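Local structure of kcn28 (Kitasatospora, 6J31) at residues 13-16 / 17-20; 303-306 / 307-311. The protein is a GT-B-type two-domain protein, related to the erythromycin biosynthesis protein CIII, that holds a bound BG9 molecule. All coordinates share one frame; numbering follows the deposited sequence.

Interaction 1: 13-16 / 17-20; sequences PSRG and HLHP
With CG anti to the backbone N (chi1 -162°) and the chain bent further along at chi2 and chi3, R15 doubles back over the turn and lays its guanidinium beside L18 and H19. NH1 comes to 3.2 Å from L18 CB, while NH2 lies 3.2 Å from H19 CB. H19 meets the guanidinium at its edge, with CB near the plane and N in it, whereas L18 CD2 lies over one face. The group thus packs against carbons of both residues; R15 NH1 and H19 N, both donors, form no hydrogen bond. Arginine and imidazole do not stack, their planes being turned 54° apart. R15 NH2 and H19 ND1 are 4.1 Å apart, so a protonated histidine would probably feel the arginine's charge.

On the other side of the turn H17 has CG anti to its own carbonyl carbon (chi1 -56°), which sets the imidazole against S14 and G16. Its CD2 meets S14 CB at 3.7 Å, obliquely to the ring, and G16 O lies over one face. The turn itself is closed by H17 N bonding to S14 O at 3.1 Å, with the donor well above the carbonyl plane. At the far end P20 CG rests 3.6 Å from G16 O.

Outside the turn, D107 is hydrogen-bonded to H17 ND1, which fixes the imidazole's rotation, and L18 packs on Y37 and N39 of strand 34-39. This is the loop between the first strand and first helix of a Rossmann-like GT-B domain, with a short 3-10 turn carrying the histidine that touches BG9.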
ATOM      1  N   PRO A  13      -5.279   9.405  -6.549  1.00 30.57           N
ATOM      2  CA  PRO A  13      -4.237   9.055  -7.527  1.00 31.47           C
ATOM      3  C   PRO A  13      -2.904   8.632  -6.920  1.00 34.64           C
ATOM      4  O   PRO A  13      -2.047   8.140  -7.667  1.00 34.22           O
ATOM      5  CB  PRO A  13      -4.082  10.350  -8.338  1.00 30.47           C
ATOM      6  CG  PRO A  13      -4.460  11.425  -7.382  1.00 29.36           C
ATOM      7  CD  PRO A  13      -5.583  10.850  -6.570  1.00 29.55           C
ATOM      8  N   SER A  14      -2.699   8.790  -5.609  1.00 39.85           N
ATOM      9  CA  SER A  14      -1.450   8.359  -4.987  1.00 44.78           C
ATOM     10  C   SER A  14      -1.212   6.873  -5.239  1.00 49.23           C
ATOM     11  O   SER A  14      -2.151   6.073  -5.255  1.00 48.70           O
ATOM     12  CB  SER A  14      -1.478   8.647  -3.486  1.00 45.26           C
ATOM     13  OG  SER A  14      -1.750  10.016  -3.236  1.00 44.90           O
ATOM     14  N   ARG A  15       0.059   6.504  -5.430  1.00 55.02           N
ATOM     15  CA  ARG A  15       0.354   5.208  -6.040  1.00 61.51           C
ATOM     16  C   ARG A  15       0.012   4.030  -5.130  1.00 61.21           C
ATOM     17  O   ARG A  15      -0.378   2.964  -5.624  1.00 63.71           O
ATOM     18  CB  ARG A  15       1.819   5.134  -6.465  1.00 69.81           C
ATOM     19  CG  ARG A  15       2.062   4.021  -7.476  1.00 72.36           C
ATOM     20  CD  ARG A  15       0.926   4.038  -8.506  1.00 75.16           C
ATOM     21  NE  ARG A  15       0.573   2.726  -9.043  1.00 73.19           N
ATOM     22  CZ  ARG A  15      -0.342   1.914  -8.522  1.00 68.79           C
ATOM     23  NH1 ARG A  15      -1.006   2.262  -7.429  1.00 65.99           N
ATOM     24  NH2 ARG A  15      -0.594   0.750  -9.103  1.00 68.91           N
ATOM     25  N   GLY A  16       0.137   4.185  -3.819  1.00 58.12           N
ATOM     26  CA  GLY A  16      -0.183   3.040  -2.995  1.00 55.84           C
ATOM     27  C   GLY A  16      -1.659   2.745  -2.831  1.00 52.45           C
ATOM     28  O   GLY A  16      -2.019   1.821  -2.096  1.00 51.75           O
ATOM     29  N   HIS A  17      -2.531   3.502  -3.499  1.00 47.85           N
ATOM     30  CA  HIS A  17      -3.966   3.441  -3.254  1.00 43.85           C
ATOM     31  C   HIS A  17      -4.751   3.000  -4.477  1.00 42.54           C
ATOM     32  O   HIS A  17      -5.985   3.072  -4.471  1.00 43.64           O
ATOM     33  CB  HIS A  17      -4.462   4.796  -2.761  1.00 43.01           C
ATOM     34  CG  HIS A  17      -3.741   5.273  -1.546  1.00 42.19           C
ATOM     35  ND1 HIS A  17      -4.274   5.176  -0.280  1.00 42.19           N
ATOM     36  CD2 HIS A  17      -2.507   5.809  -1.397  1.00 41.84           C
ATOM     37  CE1 HIS A  17      -3.408   5.652   0.596  1.00 42.36           C
ATOM     38  NE2 HIS A  17      -2.328   6.043  -0.055  1.00 42.63           N
ATOM     39  N   LEU A  18      -4.070   2.547  -5.523  1.00 42.10           N
ATOM     40  CA  LEU A  18      -4.712   2.104  -6.748  1.00 41.42           C
ATOM     41  C   LEU A  18      -4.589   0.601  -6.954  1.00 40.94           C
ATOM     42  O   LEU A  18      -5.603  -0.093  -7.063  1.00 39.49           O
ATOM     43  CB  LEU A  18      -4.093   2.860  -7.924  1.00 42.92           C
ATOM     44  CG  LEU A  18      -4.971   3.203  -9.115  1.00 44.42           C
ATOM     45  CD1 LEU A  18      -6.176   4.025  -8.687  1.00 44.86           C
ATOM     46  CD2 LEU A  18      -4.111   3.971 -10.087  1.00 45.24           C
ATOM     47  N   HIS A  19      -3.364   0.076  -6.970  1.00 42.80           N
ATOM     48  CA  HIS A  19      -3.166  -1.340  -7.277  1.00 44.58           C
ATOM     49  C   HIS A  19      -3.835  -2.301  -6.296  1.00 39.00           C
ATOM     50  O   HIS A  19      -4.296  -3.363  -6.749  1.00 35.83           O
ATOM     51  CB  HIS A  19      -1.668  -1.656  -7.375  1.00 50.54           C
ATOM     52  CG  HIS A  19      -1.378  -3.021  -7.923  1.00 57.22           C
ATOM     53  ND1 HIS A  19      -1.342  -3.287  -9.276  1.00 58.01           N
ATOM     54  CD2 HIS A  19      -1.127  -4.199  -7.302  1.00 57.71           C
ATOM     55  CE1 HIS A  19      -1.072  -4.565  -9.466  1.00 58.41           C
ATOM     56  NE2 HIS A  19      -0.937  -5.142  -8.285  1.00 57.96           N
ATOM     57  N   PRO A  20      -3.892  -2.039  -4.984  1.00 37.58           N
ATOM     58  CA  PRO A  20      -4.457  -3.055  -4.079  1.00 36.63           C
ATOM     59  C   PRO A  20      -5.865  -3.518  -4.428  1.00 37.56           C
ATOM     60  O   PRO A  20      -6.177  -4.692  -4.193  1.00 37.96           O
ATOM     61  CB  PRO A  20      -4.415  -2.356  -2.713  1.00 36.32           C
ATOM     62  CG  PRO A  20      -3.244  -1.449  -2.815  1.00 35.74           C
ATOM     63  CD  PRO A  20      -3.273  -0.934  -4.223  1.00 36.02           C
TER

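Interaction 2: 303-306 / 307-311; sequences GGMG and GIQEG
G304 O accepts from I308 N at 3.0 Å, and this is the bond that starts helix 305-314, with G304 in the N-cap position. The next two bonds repeat the i to i+4 pattern: Q309 N reaches M305 O at 3.1 Å and E310 N reaches G306 O at 3.0 Å. Ahead of the cap, G303 has positive phi (96°), a conformation that glycine adopts readily, and this lets the chain swing from the loop into the first turn.

Among the side chains, I308 folds back along the helix start. Its CG1 is anti to the carbonyl carbon (chi1 -82°), and the extended chi2 carries CD1 to 3.4 Å from G303 O, with CB and CG1 alongside G304 O. In M305, CG stands anti to the backbone N and the bend at chi2 (55°) brings SD beside Q309, 3.9 Å from Q309 CG. The two side chains slant across one another on the same flank, and Q309 CG also comes to 3.2 Å from M305 O. At the next residue, E310 lies along G306 O, its CB 3.4 Å away.

Helix 327-336 meets M305 and I308 through N330, which also donates to G303 O; E310 packs on L290 and L293 of helix 289-294. Chemically, the junction rests on backbone bonds: three main-chain carbonyls are each taken up by an amide four residues on, while I308, Q309 and E310 lay their aliphatic carbons against those same carbonyl oxygens. The helix start would probably offer a partly positive end at 303-306.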
ATOM      1  N   GLY A 303      10.311  -1.826   2.320  1.00 53.39           N
ATOM      2  CA  GLY A 303       9.316  -2.296   3.260  1.00 51.43           C
ATOM      3  C   GLY A 303       7.923  -1.742   3.072  1.00 48.59           C
ATOM      4  O   GLY A 303       7.119  -1.799   4.009  1.00 47.65           O
ATOM      5  N   GLY A 304       7.610  -1.197   1.900  1.00 47.38           N
ATOM      6  CA  GLY A 304       6.234  -0.856   1.609  1.00 45.41           C
ATOM      7  C   GLY A 304       5.364  -2.097   1.548  1.00 42.48           C
ATOM      8  O   GLY A 304       5.838  -3.202   1.284  1.00 42.70           O
ATOM      9  N   MET A 305       4.073  -1.907   1.825  1.00 39.83           N
ATOM     10  CA  MET A 305       3.159  -3.042   1.925  1.00 37.81           C
ATOM     11  C   MET A 305       3.075  -3.804   0.607  1.00 36.90           C
ATOM     12  O   MET A 305       2.906  -5.029   0.599  1.00 36.19           O
ATOM     13  CB  MET A 305       1.775  -2.565   2.369  1.00 36.35           C
ATOM     14  CG  MET A 305       0.804  -3.680   2.708  1.00 36.82           C
ATOM     15  SD  MET A 305       1.421  -4.836   3.955  1.00 40.11           S
ATOM     16  CE  MET A 305       1.291  -3.848   5.445  1.00 38.13           C
ATOM     17  N   GLY A 306       3.162  -3.091  -0.518  1.00 36.36           N
ATOM     18  CA  GLY A 306       3.100  -3.756  -1.810  1.00 35.81           C
ATOM     19  C   GLY A 306       4.280  -4.681  -2.043  1.00 36.03           C
ATOM     20  O   GLY A 306       4.114  -5.832  -2.451  1.00 34.70           O
ATOM     21  N   GLY A 307       5.491  -4.186  -1.781  1.00 37.68           N
ATOM     22  CA  GLY A 307       6.669  -5.019  -1.958  1.00 38.71           C
ATOM     23  C   GLY A 307       6.706  -6.196  -1.001  1.00 39.32           C
ATOM     24  O   GLY A 307       7.067  -7.312  -1.387  1.00 38.98           O
ATOM     25  N   ILE A 308       6.332  -5.967   0.262  1.00 39.72           N
ATOM     26  CA  ILE A 308       6.397  -7.030   1.261  1.00 41.12           C
ATOM     27  C   ILE A 308       5.435  -8.157   0.912  1.00 41.10           C
ATOM     28  O   ILE A 308       5.783  -9.341   0.994  1.00 41.25           O
ATOM     29  CB  ILE A 308       6.118  -6.459   2.660  1.00 41.65           C
ATOM     30  CG1 ILE A 308       7.393  -5.835   3.222  1.00 43.22           C
ATOM     31  CG2 ILE A 308       5.581  -7.543   3.590  1.00 41.61           C
ATOM     32  CD1 ILE A 308       7.182  -5.118   4.510  1.00 43.63           C
ATOM     33  N   GLN A 309       4.213  -7.809   0.511  1.00 41.02           N
ATOM     34  CA  GLN A 309       3.254  -8.832   0.116  1.00 42.26           C
ATOM     35  C   GLN A 309       3.690  -9.542  -1.158  1.00 40.75           C
ATOM     36  O   GLN A 309       3.383 -10.725  -1.342  1.00 39.76           O
ATOM     37  CB  GLN A 309       1.869  -8.210  -0.045  1.00 43.86           C
ATOM     38  CG  GLN A 309       1.288  -7.709   1.269  1.00 45.74           C
ATOM     39  CD  GLN A 309      -0.196  -7.446   1.186  1.00 47.78           C
ATOM     40  OE1 GLN A 309      -0.673  -6.372   1.548  1.00 48.37           O
ATOM     41  NE2 GLN A 309      -0.937  -8.429   0.714  1.00 48.92           N
ATOM     42  N   GLU A 310       4.384  -8.839  -2.055  1.00 41.71           N
ATOM     43  CA  GLU A 310       4.931  -9.500  -3.234  1.00 43.92           C
ATOM     44  C   GLU A 310       6.066 -10.449  -2.861  1.00 40.64           C
ATOM     45  O   GLU A 310       6.204 -11.527  -3.456  1.00 39.11           O
ATOM     46  CB  GLU A 310       5.399  -8.465  -4.251  1.00 48.84           C
ATOM     47  CG  GLU A 310       4.306  -8.025  -5.210  1.00 52.82           C
ATOM     48  CD  GLU A 310       4.722  -6.848  -6.062  1.00 57.06           C
ATOM     49  OE1 GLU A 310       5.770  -6.239  -5.763  1.00 59.05           O
ATOM     50  OE2 GLU A 310       4.008  -6.542  -7.040  1.00 60.36           O
ATOM     51  N   GLY A 311       6.891 -10.065  -1.883  1.00 37.76           N
ATOM     52  CA  GLY A 311       7.923 -10.972  -1.403  1.00 39.03           C
ATOM     53  C   GLY A 311       7.342 -12.220  -0.767  1.00 39.12           C
ATOM     54  O   GLY A 311       7.802 -13.335  -1.029  1.00 36.92           O
TER

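Interactions 1 and 2 belong to the two halves of the GT-B architecture, 13-20 following strand 6-10 of the seven-stranded sheet and 303-311 following strand 298-301 of the six-stranded one. In each case a loop leaving a parallel strand leads into the contact. Their centres are 13 Å apart and their nearest atoms about 5 Å apart, without touching. The two segments lie in different domains, on the cleft between them, as in GT-B proteins. BG9 lies nearer to interaction 1: the H17 side chain is about 3 Å from it, that of M305 about 9 Å. M305 also packs on T130, a residue of the BG9 pocket, which links interaction 2 to that site indirectly.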